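Local coordinates for protein salmonella typhimurium DB7155 bacteriophage DET7 tailspike (Bacteriophage, PDB 2V5I) that probably serves as the phage's receptor-binding tailspike, recognising and hydrolysing the O-antigen polysaccharide on the surface of Salmonella, at residues 535-547 with 551-559. Sequence-based numbering, arbitrary orientation.
Sequences YLDAGALWALIRL and SKTRMKLSV
Trp542 lies flat against Lys556, whose CB sits over the centre of the six-membered ring, 3.7 Å from its centroid and 7° off the normal, a CH-pi contact. A chi1 of -170°, placing CG opposite the backbone N, lays the extended Lys556 chain across the indole until CE meets Ala540 CB. On the same face, Arg554 NH1 gives Tyr535 OH a hydrogen bond of 3.0 Å, exactly in the guanidinium plane, which stands 76° to the phenol ring. Leu544 CD1 covers one guanidinium face, while NH2 turns to Asp523 and the Leu521 carbonyl, fixing the group.

The backbones form an antiparallel ladder: Ala543 pairs with Met555 and Ile545 with Thr553 by two bonds each, and Leu547 N reaches Ser551 O. Beyond Lys556 the regular pairing ends: Leu541 O accepts Leu557 N at 2.8 Å and Ser558 N weakly, and Leu541 N bonds Ser558 OG (2.9 Å).

On the opposite face Ile545 CD1 meets Met555 CE at 3.8 Å, and Leu557 CD1 packs near Ala543 CB. Leu557 O binds sodium together with its counterparts from both neighbouring subunits. The arrangement is a beta hairpin completing a three-stranded antiparallel meander at the C-terminal tip of the trimeric tailspike.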
loop_
_atom_site.group_PDB
_atom_site.type_symbol
_atom_site.label_atom_id
_atom_site.label_comp_id
_atom_site.label_asym_id
_atom_site.label_seq_id
_atom_site.Cartn_x
_atom_site.Cartn_y
_atom_site.Cartn_z
ATOM N N TYR A 535 51.677 -28.300 1.762
ATOM C CA TYR A 535 51.567 -29.288 2.828
ATOM C C TYR A 535 52.927 -29.493 3.514
ATOM O O TYR A 535 53.998 -29.170 2.986
ATOM C CB TYR A 535 51.031 -30.630 2.290
ATOM C CG TYR A 535 51.934 -31.379 1.321
ATOM C CD1 TYR A 535 51.903 -31.122 -0.030
ATOM C CD2 TYR A 535 52.768 -32.389 1.773
ATOM C CE1 TYR A 535 52.735 -31.811 -0.903
ATOM C CE2 TYR A 535 53.585 -33.121 0.910
ATOM C CZ TYR A 535 53.542 -32.864 -0.441
ATOM O OH TYR A 535 54.399 -33.610 -1.263
ATOM N N LEU A 536 52.860 -30.098 4.684
ATOM C CA LEU A 536 54.039 -30.476 5.465
ATOM C C LEU A 536 54.336 -31.965 5.343
ATOM O O LEU A 536 53.418 -32.806 5.349
ATOM C CB LEU A 536 53.807 -30.180 6.960
ATOM C CG LEU A 536 53.628 -28.718 7.317
ATOM C CD1 LEU A 536 53.165 -28.569 8.770
ATOM C CD2 LEU A 536 54.878 -27.955 7.062
ATOM N N ASP A 537 55.619 -32.271 5.204
ATOM C CA ASP A 537 56.055 -33.693 5.109
ATOM C C ASP A 537 57.387 -33.766 5.807
ATOM O O ASP A 537 58.333 -33.079 5.452
ATOM C CB ASP A 537 56.135 -34.120 3.640
ATOM C CG ASP A 537 56.501 -35.609 3.428
ATOM O OD1 ASP A 537 56.959 -36.270 4.363
ATOM O OD2 ASP A 537 56.320 -36.084 2.278
ATOM N N ALA A 538 57.435 -34.559 6.861
ATOM C CA ALA A 538 58.681 -34.731 7.641
ATOM C C ALA A 538 59.299 -33.408 8.052
ATOM O O ALA A 538 60.511 -33.218 7.952
ATOM C CB ALA A 538 59.685 -35.564 6.863
ATOM N N GLY A 539 58.440 -32.483 8.469
ATOM C CA GLY A 539 58.852 -31.181 8.965
ATOM C C GLY A 539 59.235 -30.133 7.917
ATOM O O GLY A 539 59.689 -29.054 8.291
ATOM N N ALA A 540 59.094 -30.460 6.627
ATOM C CA ALA A 540 59.424 -29.545 5.521
ATOM C C ALA A 540 58.150 -29.075 4.851
ATOM O O ALA A 540 57.121 -29.796 4.874
ATOM C CB ALA A 540 60.263 -30.246 4.498
ATOM N N LEU A 541 58.242 -27.876 4.237
ATOM C CA LEU A 541 57.165 -27.373 3.378
ATOM C C LEU A 541 57.347 -27.867 1.959
ATOM O O LEU A 541 58.393 -27.648 1.341
ATOM C CB LEU A 541 57.156 -25.853 3.398
ATOM C CG LEU A 541 55.972 -25.198 2.715
ATOM C CD1 LEU A 541 54.651 -25.499 3.461
ATOM C CD2 LEU A 541 56.180 -23.662 2.556
ATOM N N TRP A 542 56.283 -28.485 1.440
ATOM C CA TRP A 542 56.198 -28.989 0.076
ATOM C C TRP A 542 55.013 -28.366 -0.665
ATOM O O TRP A 542 54.016 -27.942 -0.069
ATOM C CB TRP A 542 55.989 -30.486 0.123
ATOM C CG TRP A 542 57.193 -31.293 0.501
ATOM C CD1 TRP A 542 57.749 -31.419 1.759
ATOM C CD2 TRP A 542 57.996 -32.095 -0.378
ATOM N NE1 TRP A 542 58.827 -32.269 1.695
ATOM C CE2 TRP A 542 59.004 -32.688 0.402
ATOM C CE3 TRP A 542 57.949 -32.369 -1.754
ATOM C CZ2 TRP A 542 59.958 -33.551 -0.141
ATOM C CZ3 TRP A 542 58.900 -33.244 -2.301
ATOM C CH2 TRP A 542 59.908 -33.777 -1.502
ATOM N N ALA A 543 55.134 -28.322 -1.989
ATOM C CA ALA A 543 54.060 -27.921 -2.894
ATOM C C ALA A 543 53.651 -29.124 -3.742
ATOM O O ALA A 543 54.507 -29.809 -4.328
ATOM C CB ALA A 543 54.492 -26.783 -3.838
ATOM N N LEU A 544 52.353 -29.337 -3.845
ATOM C CA LEU A 544 51.730 -30.228 -4.809
ATOM C C LEU A 544 51.154 -29.376 -5.935
ATOM O O LEU A 544 50.327 -28.511 -5.700
ATOM C CB LEU A 544 50.611 -31.031 -4.133
ATOM C CG LEU A 544 49.769 -31.942 -5.058
ATOM C CD1 LEU A 544 50.621 -32.991 -5.740
ATOM C CD2 LEU A 544 48.668 -32.589 -4.211
ATOM N N ILE A 545 51.674 -29.574 -7.159
ATOM C CA ILE A 545 51.396 -28.685 -8.267
ATOM C C ILE A 545 50.861 -29.508 -9.450
ATOM O O ILE A 545 51.439 -30.536 -9.787
ATOM C CB ILE A 545 52.667 -27.951 -8.711
ATOM C CG1 ILE A 545 53.072 -26.976 -7.609
ATOM C CG2 ILE A 545 52.452 -27.214 -10.043
ATOM C CD1 ILE A 545 54.386 -26.351 -7.744
ATOM N N ARG A 546 49.797 -29.027 -10.073
ATOM C CA ARG A 546 49.363 -29.577 -11.333
ATOM C C ARG A 546 49.948 -28.711 -12.449
ATOM O O ARG A 546 49.666 -27.524 -12.502
ATOM C CB ARG A 546 47.885 -29.678 -11.427
ATOM C CG ARG A 546 47.452 -30.519 -12.655
ATOM C CD ARG A 546 45.973 -30.774 -12.755
ATOM N NE ARG A 546 45.699 -31.614 -13.945
ATOM C CZ ARG A 546 44.561 -31.621 -14.629
ATOM N NH1 ARG A 546 43.510 -30.913 -14.241
ATOM N NH2 ARG A 546 44.458 -32.401 -15.708
ATOM N N LEU A 547 50.800 -29.300 -13.263
ATOM C CA LEU A 547 51.576 -28.618 -14.319
ATOM C C LEU A 547 50.764 -28.354 -15.565
ATOM O O LEU A 547 49.705 -28.938 -15.760
ATOM C CB LEU A 547 52.753 -29.514 -14.698
ATOM C CG LEU A 547 53.787 -29.757 -13.590
ATOM C CD1 LEU A 547 54.751 -30.919 -13.919
ATOM C CD2 LEU A 547 54.543 -28.543 -13.226
ATOM N N SER A 551 49.865 -33.207 -15.657
ATOM C CA SER A 551 50.432 -34.158 -14.688
ATOM C C SER A 551 50.685 -33.418 -13.367
ATOM O O SER A 551 50.608 -32.189 -13.319
ATOM C CB SER A 551 51.720 -34.764 -15.230
ATOM O OG SER A 551 52.756 -33.823 -15.253
ATOM N N LYS A 552 50.906 -34.164 -12.293
ATOM C CA LYS A 552 51.120 -33.603 -10.971
ATOM C C LYS A 552 52.528 -33.882 -10.514
ATOM O O LYS A 552 53.118 -34.972 -10.800
ATOM C CB LYS A 552 50.080 -34.198 -10.015
ATOM C CG LYS A 552 48.684 -33.775 -10.400
ATOM C CD LYS A 552 47.608 -34.314 -9.498
ATOM C CE LYS A 552 46.209 -33.989 -10.049
ATOM N NZ LYS A 552 45.139 -34.516 -9.202
ATOM N N THR A 553 53.100 -32.941 -9.780
ATOM C CA THR A 553 54.403 -33.077 -9.253
ATOM C C THR A 553 54.475 -32.495 -7.843
ATOM O O THR A 553 53.610 -31.682 -7.467
ATOM C CB THR A 553 55.440 -32.435 -10.218
ATOM O OG1 THR A 553 56.752 -32.874 -9.890
ATOM C CG2 THR A 553 55.417 -30.903 -10.160
ATOM N N ARG A 554 55.497 -32.893 -7.085
ATOM C CA ARG A 554 55.737 -32.451 -5.733
ATOM C C ARG A 554 57.118 -31.807 -5.655
ATOM O O ARG A 554 58.126 -32.388 -6.107
ATOM C CB ARG A 554 55.689 -33.637 -4.752
ATOM C CG ARG A 554 54.323 -34.286 -4.675
ATOM C CD ARG A 554 54.335 -35.672 -4.009
ATOM N NE ARG A 554 53.011 -36.285 -4.127
ATOM C CZ ARG A 554 51.980 -36.041 -3.319
ATOM N NH1 ARG A 554 52.098 -35.221 -2.271
ATOM N NH2 ARG A 554 50.814 -36.650 -3.561
ATOM N N MET A 555 57.150 -30.603 -5.111
ATOM C CA MET A 555 58.358 -29.805 -4.968
ATOM C C MET A 555 58.594 -29.387 -3.527
ATOM O O MET A 555 57.716 -28.793 -2.876
ATOM C CB MET A 555 58.230 -28.510 -5.795
ATOM C CG MET A 555 57.954 -28.745 -7.254
ATOM S SD MET A 555 58.153 -27.266 -8.262
ATOM C CE MET A 555 57.331 -27.747 -9.778
ATOM N N LYS A 556 59.793 -29.667 -3.029
ATOM C CA LYS A 556 60.196 -29.239 -1.704
ATOM C C LYS A 556 60.646 -27.801 -1.709
ATOM O O LYS A 556 61.522 -27.434 -2.484
ATOM C CB LYS A 556 61.300 -30.111 -1.187
ATOM C CG LYS A 556 61.620 -29.911 0.232
ATOM C CD LYS A 556 62.707 -30.857 0.646
ATOM C CE LYS A 556 63.086 -30.695 2.065
ATOM N NZ LYS A 556 64.333 -31.484 2.305
ATOM N N LEU A 557 60.045 -26.998 -0.832
ATOM C CA LEU A 557 60.271 -25.523 -0.810
ATOM C C LEU A 557 61.193 -25.063 0.303
ATOM O O LEU A 557 61.821 -24.021 0.189
ATOM C CB LEU A 557 58.959 -24.766 -0.705
ATOM C CG LEU A 557 57.860 -25.039 -1.757
ATOM C CD1 LEU A 557 56.779 -23.948 -1.723
ATOM C CD2 LEU A 557 58.461 -25.129 -3.138
ATOM N N SER A 558 61.205 -25.804 1.414
ATOM C CA SER A 558 62.127 -25.459 2.505
ATOM C C SER A 558 63.410 -26.234 2.378
ATOM O O SER A 558 63.530 -27.118 1.538
ATOM C CB SER A 558 61.437 -25.670 3.825
ATOM O OG SER A 558 61.023 -27.001 3.990
ATOM N N VAL A 559 64.394 -25.866 3.189
ATOM C CA VAL A 559 65.726 -26.445 3.089
ATOM C C VAL A 559 65.859 -27.409 4.245
ATOM O O VAL A 559 66.370 -27.044 5.314
ATOM C CB VAL A 559 66.876 -25.367 3.044
ATOM C CG1 VAL A 559 66.641 -24.186 3.982
ATOM C CG2 VAL A 559 68.262 -26.014 3.289
ATOM O OXT VAL A 559 65.382 -28.559 4.129
#